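Local coordinates for importin-95 (Chaetomium thermophilum, PDB 4XRI), which acts as a HEAT-repeat nuclear transport receptor that imports various protein cargoes and probably binds a small GTPase, at residues Arg559-Leu564 / Gly605-Gln610; Val611-Leu616 / Ala652-Asn657; Ser800-Pro805 / Thr841-Glu846. The protein carries 2 engineered substitutions. One frame throughout, in Å; residues are numbered along the deposited sequence.

In the fold
All three contacts join helices of the importin-beta HEAT-repeat solenoid, which contains no strands, and they come one after another along the chain. Interactions 1 and 2 are neighbours, their centres about 13 Å apart. They share helix 605-616: its first half bonds to helix 546-567 in interaction 1 and its second half meets helix 648-660 in interaction 2, while Ile615 of that second half still packs on Leu560 and Leu564. Interaction 3 joins helices 791-802 and 838-849 much further along, its centre about 50 Å from that of interaction 1 and 44 Å from that of interaction 2. Each contact therefore ties together a short piece of the chain, as expected where a long, flexible solenoid is built from successive local layers.

Interaction 1. Residues Arg559-Leu564 / Gly605-Gln610; sequences RLEETL and GDRIMQ
Glu561 on helix 546-567 and Arg607 in the first turns of helix 605-616 form a salt bridge that accounts for nearly all of the surface buried here. At this level the two backbones are not close, the nearest CA atoms, those of Glu561 and Gln610, being 9.2 Å apart, and the two long side chains bridge the distance. Arg607 sets off with CG anti to the backbone N (chi1 -174°) and stays extended as far as NE, which carries its guanidinium across to the other helix. Glu561 also runs out extended beyond CG and meets the arginine at about a right angle. The grip is side-on and doubled. Arg607 NE donates to Glu561 OE2 at 2.6 Å, and Arg607 NH2 donates to Glu561 OE1 at 2.9 Å. Both bonds are nearly straight, and both oxygens lie almost exactly in the guanidinium plane, each approached on its syn side. The match is not perfectly flat, because the carboxylate plane is turned 29° from that of the guanidinium. A water completes the link: it donates to Glu561 OE2 at 2.8 Å and also to the carbonyl oxygen of Arg607, so OE2 receives two donors. The arginine side chain also touches Thr554, Leu557 and Gln558 of helix 546-567, while Glu561 touches Val611 one turn further along helix 605-616. With a leucine in place of Arg607 both N-H donors go, and the Glu561 carboxylate would probably lose its cationic mate and be set free to turn. Chemically, this is a surface salt bridge of the bidentate, side-on kind: two bonds fix the rotation of both flat groups, and the opposite charges probably favour an ionised carboxylate.

Interaction 2. Residues Val611-Leu616 / Ala652-Asn657; sequences VLLQIL and APFLYN
Phe654 carries CG anti to its carbonyl carbon (chi1 -72°), and with that torsion its ring reaches from helix 648-660 towards helix 605-616. Leu613 and Leu616 are turned the same way about their own CA-CB bonds, Leu616 at chi1 -80°, and both leucines meet the ring at a slant. Leu613 CD2 comes to 4.0 Å from Phe654 CD2, touching one of the two ortho carbons. The other belongs to Leu616, whose CB lies 3.9 Å from Phe654 CD1. Leu616 also brings its CD1 methyl alongside the root of the aromatic side chain, 4.0 Å from Phe654 CB. Further out, the carbonyl oxygen of Leu613 approaches the end of the ring, 4.0 Å from Phe654 CZ. No hydrogen bond joins the two segments; the contact is apolar and rests on one ring against two leucines a turn apart. A glycerol, probably from the crystallisation liquor, lies about 3 Å from the Phe654 side chain. The helix is kinked here: Pro653 has no N-H to give, and the N of Phe654 makes no bond to the preceding turn either. Within the solenoid, helix 625-640 comes between these two helices in sequence and takes Leu616 on its Val629 and Phe630. Leu613 also packs on Ala650 and Phe651, while Leu655 turns to Ala671 and Leu674 of helix 665-682.

Interaction 3. Residues Ser800-Pro805 / Thr841-Glu846; sequences SIANDP and TAMIRE
Met843 reaches across from helix 838-849 to the last turn of helix 791-802, joining two layers of the HEAT-repeat solenoid. Its chain is fully stretched: CG stands anti to the backbone N (chi1 -171°), and the torsions beyond it are also near 180°. The thioether thus passes alongside Ala802 and ends at Ile801. Ala802 points its CB toward helix 838-849, and so small a side chain is consistent with the close backbones, the CA atoms of Ala802 and Met843 being 5.9 Å apart. Ile801 meets the methionine at a slant, offering its CG2 branch, while its side chain also touches Leu811 and Ser815 of helix 809-825 and Met768 of helix 754-780. Ser815 takes Met843 as well, and helix 809-825 thereby packs against both partners. Nearby, Glu846 forms a salt bridge with Arg807, which also bonds to the carbonyl oxygen of Asp804 just past the helix end. Across the two segments the contact is purely apolar. The Ala802 CB methyl sits 4.0 Å from Met843 SD and as far from its CG, and the terminal Met843 CE lies 4.1 Å from Ile801 CG2.

Interaction 1. Residues Arg559-Leu564 / Gly605-Gln610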
# COMPACT_ATOMS: atom_id res chain seq x y z
N ARG A 559 -1.99 -14.36 31.48
CA ARG A 559 -2.11 -12.93 31.19
C ARG A 559 -3.39 -12.61 30.41
O ARG A 559 -4.04 -11.60 30.66
CB ARG A 559 -0.89 -12.43 30.42
CG ARG A 559 0.39 -12.39 31.24
CD ARG A 559 1.51 -11.69 30.49
NE ARG A 559 2.75 -11.69 31.27
CZ ARG A 559 3.87 -11.08 30.90
NH1 ARG A 559 3.92 -10.40 29.76
NH2 ARG A 559 4.95 -11.14 31.68
N LEU A 560 -3.73 -13.49 29.47
CA LEU A 560 -4.97 -13.36 28.71
C LEU A 560 -6.19 -13.42 29.62
O LEU A 560 -7.11 -12.61 29.50
CB LEU A 560 -5.06 -14.45 27.64
CG LEU A 560 -4.57 -14.08 26.24
CD1 LEU A 560 -4.58 -15.30 25.33
CD2 LEU A 560 -5.45 -12.97 25.67
N GLU A 561 -6.18 -14.38 30.53
CA GLU A 561 -7.24 -14.53 31.52
C GLU A 561 -7.38 -13.29 32.40
O GLU A 561 -8.48 -12.91 32.78
CB GLU A 561 -6.99 -15.77 32.39
CG GLU A 561 -7.16 -17.08 31.65
CD GLU A 561 -6.57 -18.26 32.41
OE1 GLU A 561 -5.88 -18.03 33.42
OE2 GLU A 561 -6.80 -19.42 31.98
N GLU A 562 -6.25 -12.66 32.70
CA GLU A 562 -6.23 -11.50 33.57
C GLU A 562 -6.79 -10.24 32.90
O GLU A 562 -7.12 -9.27 33.58
CB GLU A 562 -4.81 -11.24 34.08
CG GLU A 562 -4.39 -12.19 35.19
CD GLU A 562 -2.90 -12.15 35.49
OE1 GLU A 562 -2.17 -11.41 34.78
OE2 GLU A 562 -2.46 -12.85 36.42
N THR A 563 -6.90 -10.26 31.58
CA THR A 563 -7.46 -9.12 30.85
C THR A 563 -8.98 -9.06 30.95
O THR A 563 -9.60 -8.03 30.66
CB THR A 563 -7.09 -9.14 29.35
OG1 THR A 563 -7.72 -10.24 28.71
CG2 THR A 563 -5.58 -9.23 29.17
N LEU A 564 -9.58 -10.17 31.36
CA LEU A 564 -11.04 -10.25 31.46
C LEU A 564 -11.59 -9.35 32.58
O LEU A 564 -12.52 -8.58 32.34
CB LEU A 564 -11.50 -11.70 31.67
CG LEU A 564 -11.40 -12.62 30.45
CD1 LEU A 564 -11.97 -13.99 30.77
CD2 LEU A 564 -12.12 -12.01 29.26
N GLY A 605 -5.70 -27.09 25.42
CA GLY A 605 -6.78 -26.75 24.51
C GLY A 605 -8.02 -26.22 25.20
O GLY A 605 -8.61 -25.23 24.76
N ASP A 606 -8.44 -26.89 26.27
CA ASP A 606 -9.62 -26.48 27.03
C ASP A 606 -9.48 -25.07 27.60
O ASP A 606 -10.39 -24.25 27.49
CB ASP A 606 -9.90 -27.47 28.16
CG ASP A 606 -10.52 -28.77 27.66
OD1 ASP A 606 -10.55 -28.99 26.43
OD2 ASP A 606 -10.98 -29.56 28.50
N ARG A 607 -8.33 -24.81 28.22
CA ARG A 607 -8.05 -23.51 28.80
C ARG A 607 -8.01 -22.42 27.74
O ARG A 607 -8.52 -21.32 27.94
CB ARG A 607 -6.72 -23.55 29.56
CG ARG A 607 -6.42 -22.27 30.33
CD ARG A 607 -5.16 -22.42 31.16
NE ARG A 607 -4.94 -21.27 32.03
CZ ARG A 607 -3.92 -21.16 32.87
NH1 ARG A 607 -3.01 -22.12 32.96
NH2 ARG A 607 -3.80 -20.08 33.63
N ILE A 608 -7.41 -22.74 26.60
CA ILE A 608 -7.29 -21.80 25.49
C ILE A 608 -8.66 -21.38 24.97
O ILE A 608 -8.95 -20.19 24.88
CB ILE A 608 -6.47 -22.41 24.33
CG1 ILE A 608 -5.00 -22.50 24.71
CG2 ILE A 608 -6.62 -21.56 23.07
CD1 ILE A 608 -4.14 -23.18 23.67
N MET A 609 -9.50 -22.35 24.64
CA MET A 609 -10.83 -22.06 24.11
C MET A 609 -11.72 -21.35 25.13
O MET A 609 -12.56 -20.53 24.76
CB MET A 609 -11.51 -23.34 23.62
CG MET A 609 -10.91 -23.90 22.34
SD MET A 609 -10.83 -22.67 21.01
CE MET A 609 -12.57 -22.43 20.68
N GLN A 610 -11.54 -21.67 26.41
CA GLN A 610 -12.35 -21.05 27.46
C GLN A 610 -12.11 -19.55 27.52
O GLN A 610 -13.07 -18.77 27.55
CB GLN A 610 -12.04 -21.69 28.82
CG GLN A 610 -12.81 -21.07 29.98
CD GLN A 610 -14.24 -21.57 30.08
OE1 GLN A 610 -14.67 -22.42 29.31
NE2 GLN A 610 -14.98 -21.04 31.05
O HOH W 1 -9.06 -20.18 30.42

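Interaction 2. Residues Val611-Leu616 / Ala652-Asn657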
# COMPACT_ATOMS: atom_id res chain seq x y z
N VAL A 611 -10.85 -19.13 27.52
CA VAL A 611 -10.53 -17.71 27.64
C VAL A 611 -10.79 -16.98 26.32
O VAL A 611 -11.22 -15.83 26.32
CB VAL A 611 -9.06 -17.49 28.09
CG1 VAL A 611 -8.07 -18.01 27.06
CG2 VAL A 611 -8.81 -16.02 28.37
N LEU A 612 -10.55 -17.66 25.20
CA LEU A 612 -10.72 -17.04 23.90
C LEU A 612 -12.19 -16.76 23.60
O LEU A 612 -12.52 -15.72 23.03
CB LEU A 612 -10.12 -17.91 22.79
CG LEU A 612 -8.59 -17.92 22.69
CD1 LEU A 612 -8.14 -18.67 21.44
CD2 LEU A 612 -8.04 -16.50 22.69
N LEU A 613 -13.06 -17.69 23.98
CA LEU A 613 -14.49 -17.50 23.76
C LEU A 613 -15.05 -16.46 24.72
O LEU A 613 -15.95 -15.70 24.37
CB LEU A 613 -15.24 -18.83 23.92
CG LEU A 613 -15.01 -19.84 22.80
CD1 LEU A 613 -15.95 -21.03 22.95
CD2 LEU A 613 -15.18 -19.19 21.44
N GLN A 614 -14.51 -16.43 25.94
CA GLN A 614 -14.91 -15.43 26.93
C GLN A 614 -14.54 -14.02 26.47
O GLN A 614 -15.26 -13.06 26.73
CB GLN A 614 -14.26 -15.72 28.28
CG GLN A 614 -15.00 -16.77 29.10
CD GLN A 614 -14.29 -17.10 30.40
OE1 GLN A 614 -13.07 -17.05 30.49
NE2 GLN A 614 -15.07 -17.43 31.43
N ILE A 615 -13.41 -13.91 25.78
CA ILE A 615 -12.97 -12.63 25.24
C ILE A 615 -13.88 -12.20 24.09
O ILE A 615 -14.24 -11.03 23.98
CB ILE A 615 -11.51 -12.70 24.76
CG1 ILE A 615 -10.57 -12.81 25.96
CG2 ILE A 615 -11.15 -11.47 23.94
CD1 ILE A 615 -9.12 -12.98 25.59
N LEU A 616 -14.28 -13.16 23.26
CA LEU A 616 -15.20 -12.90 22.16
C LEU A 616 -16.54 -12.34 22.63
O LEU A 616 -17.09 -11.42 22.02
CB LEU A 616 -15.45 -14.17 21.34
CG LEU A 616 -14.39 -14.59 20.31
CD1 LEU A 616 -14.89 -15.78 19.50
CD2 LEU A 616 -14.03 -13.43 19.41
N ALA A 652 -19.08 -22.79 17.31
CA ALA A 652 -19.81 -22.62 16.05
C ALA A 652 -20.75 -21.41 16.02
O ALA A 652 -20.79 -20.69 15.02
CB ALA A 652 -20.59 -23.89 15.71
N PRO A 653 -21.53 -21.16 17.10
CA PRO A 653 -22.38 -19.96 17.05
C PRO A 653 -21.60 -18.65 16.91
O PRO A 653 -22.08 -17.73 16.24
CB PRO A 653 -23.12 -20.01 18.40
CG PRO A 653 -23.18 -21.45 18.73
CD PRO A 653 -21.86 -22.00 18.27
N PHE A 654 -20.43 -18.56 17.52
CA PHE A 654 -19.58 -17.38 17.34
C PHE A 654 -19.12 -17.28 15.89
O PHE A 654 -19.08 -16.20 15.31
CB PHE A 654 -18.37 -17.43 18.28
CG PHE A 654 -18.71 -17.19 19.72
CD1 PHE A 654 -18.74 -15.90 20.24
CD2 PHE A 654 -18.99 -18.25 20.57
CE1 PHE A 654 -19.04 -15.68 21.57
CE2 PHE A 654 -19.29 -18.04 21.90
CZ PHE A 654 -19.32 -16.75 22.40
N LEU A 655 -18.76 -18.42 15.32
CA LEU A 655 -18.32 -18.49 13.94
C LEU A 655 -19.45 -18.10 12.98
O LEU A 655 -19.24 -17.33 12.05
CB LEU A 655 -17.81 -19.90 13.61
CG LEU A 655 -17.28 -20.12 12.19
CD1 LEU A 655 -16.23 -19.07 11.85
CD2 LEU A 655 -16.71 -21.52 12.05
N TYR A 656 -20.64 -18.64 13.23
CA TYR A 656 -21.82 -18.31 12.45
C TYR A 656 -22.07 -16.80 12.43
O TYR A 656 -22.33 -16.22 11.38
CB TYR A 656 -23.06 -19.02 13.01
CG TYR A 656 -23.02 -20.52 12.94
CD1 TYR A 656 -22.25 -21.18 11.99
CD2 TYR A 656 -23.74 -21.29 13.85
CE1 TYR A 656 -22.21 -22.56 11.93
CE2 TYR A 656 -23.71 -22.67 13.80
CZ TYR A 656 -22.95 -23.30 12.84
OH TYR A 656 -22.91 -24.68 12.79
N ASN A 657 -21.99 -16.19 13.60
CA ASN A 657 -22.30 -14.77 13.75
C ASN A 657 -21.30 -13.89 13.01
O ASN A 657 -21.67 -12.87 12.42
CB ASN A 657 -22.34 -14.39 15.22
CG ASN A 657 -23.15 -13.14 15.48
OD1 ASN A 657 -22.61 -12.07 15.75
ND2 ASN A 657 -24.48 -13.28 15.39

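Interaction 3. Residues Ser800-Pro805 / Thr841-Glu846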
# COMPACT_ATOMS: atom_id res chain seq x y z
N SER A 800 -10.60 -20.20 -20.89
CA SER A 800 -10.64 -18.76 -20.68
C SER A 800 -9.39 -18.31 -19.92
O SER A 800 -8.80 -17.27 -20.23
CB SER A 800 -11.90 -18.36 -19.91
OG SER A 800 -12.00 -16.95 -19.81
N ILE A 801 -9.00 -19.10 -18.93
CA ILE A 801 -7.80 -18.84 -18.15
C ILE A 801 -6.55 -18.95 -19.01
O ILE A 801 -5.63 -18.14 -18.90
CB ILE A 801 -7.70 -19.81 -16.96
CG1 ILE A 801 -8.87 -19.61 -16.00
CG2 ILE A 801 -6.37 -19.64 -16.23
CD1 ILE A 801 -8.92 -20.62 -14.89
N ALA A 802 -6.54 -19.95 -19.89
CA ALA A 802 -5.41 -20.18 -20.77
C ALA A 802 -5.23 -19.03 -21.76
O ALA A 802 -4.10 -18.67 -22.10
CB ALA A 802 -5.58 -21.50 -21.52
N ASN A 803 -6.34 -18.46 -22.21
CA ASN A 803 -6.30 -17.39 -23.21
C ASN A 803 -6.15 -16.00 -22.59
O ASN A 803 -6.12 -15.00 -23.30
CB ASN A 803 -7.56 -17.43 -24.07
CG ASN A 803 -7.68 -18.71 -24.87
OD1 ASN A 803 -6.68 -19.38 -25.16
ND2 ASN A 803 -8.90 -19.07 -25.25
N ASP A 804 -6.06 -15.95 -21.26
CA ASP A 804 -5.90 -14.69 -20.56
C ASP A 804 -4.50 -14.58 -19.97
O ASP A 804 -4.16 -15.31 -19.04
CB ASP A 804 -6.95 -14.55 -19.45
CG ASP A 804 -7.02 -13.15 -18.86
OD1 ASP A 804 -6.09 -12.34 -19.09
OD2 ASP A 804 -8.00 -12.85 -18.15
N PRO A 805 -3.68 -13.65 -20.50
CA PRO A 805 -2.30 -13.43 -20.06
C PRO A 805 -2.21 -12.91 -18.63
O PRO A 805 -1.12 -12.88 -18.05
CB PRO A 805 -1.79 -12.37 -21.05
CG PRO A 805 -3.01 -11.68 -21.54
CD PRO A 805 -4.07 -12.74 -21.60
N THR A 841 -2.86 -28.95 -23.97
CA THR A 841 -1.45 -29.32 -23.99
C THR A 841 -0.56 -28.10 -23.82
O THR A 841 0.39 -28.11 -23.04
CB THR A 841 -1.08 -30.03 -25.30
OG1 THR A 841 -1.93 -31.17 -25.49
CG2 THR A 841 0.37 -30.48 -25.28
N ALA A 842 -0.89 -27.03 -24.55
CA ALA A 842 -0.16 -25.78 -24.47
C ALA A 842 -0.22 -25.19 -23.06
O ALA A 842 0.79 -24.70 -22.54
CB ALA A 842 -0.69 -24.78 -25.49
N MET A 843 -1.40 -25.25 -22.46
CA MET A 843 -1.61 -24.72 -21.11
C MET A 843 -0.72 -25.44 -20.09
O MET A 843 -0.06 -24.80 -19.28
CB MET A 843 -3.08 -24.86 -20.71
CG MET A 843 -3.46 -24.16 -19.42
SD MET A 843 -5.17 -24.51 -18.96
CE MET A 843 -5.41 -23.35 -17.62
N ILE A 844 -0.72 -26.76 -20.16
CA ILE A 844 0.07 -27.58 -19.24
C ILE A 844 1.56 -27.40 -19.48
O ILE A 844 2.33 -27.21 -18.53
CB ILE A 844 -0.28 -29.06 -19.38
CG1 ILE A 844 -1.77 -29.27 -19.13
CG2 ILE A 844 0.56 -29.90 -18.43
CD1 ILE A 844 -2.20 -30.69 -19.33
N ARG A 845 1.96 -27.45 -20.74
CA ARG A 845 3.36 -27.31 -21.11
C ARG A 845 3.91 -25.96 -20.66
O ARG A 845 5.03 -25.88 -20.16
CB ARG A 845 3.55 -27.47 -22.62
CG ARG A 845 4.99 -27.38 -23.06
CD ARG A 845 5.11 -27.06 -24.54
NE ARG A 845 6.41 -26.49 -24.86
CZ ARG A 845 6.73 -25.21 -24.67
NH1 ARG A 845 7.94 -24.77 -24.99
NH2 ARG A 845 5.83 -24.37 -24.16
N GLU A 846 3.12 -24.90 -20.83
CA GLU A 846 3.52 -23.57 -20.38
C GLU A 846 3.72 -23.55 -18.87
O GLU A 846 4.63 -22.91 -18.36
CB GLU A 846 2.49 -22.52 -20.79
CG GLU A 846 2.83 -21.12 -20.32
CD GLU A 846 1.64 -20.18 -20.35
OE1 GLU A 846 0.58 -20.55 -19.82
OE2 GLU A 846 1.78 -19.07 -20.91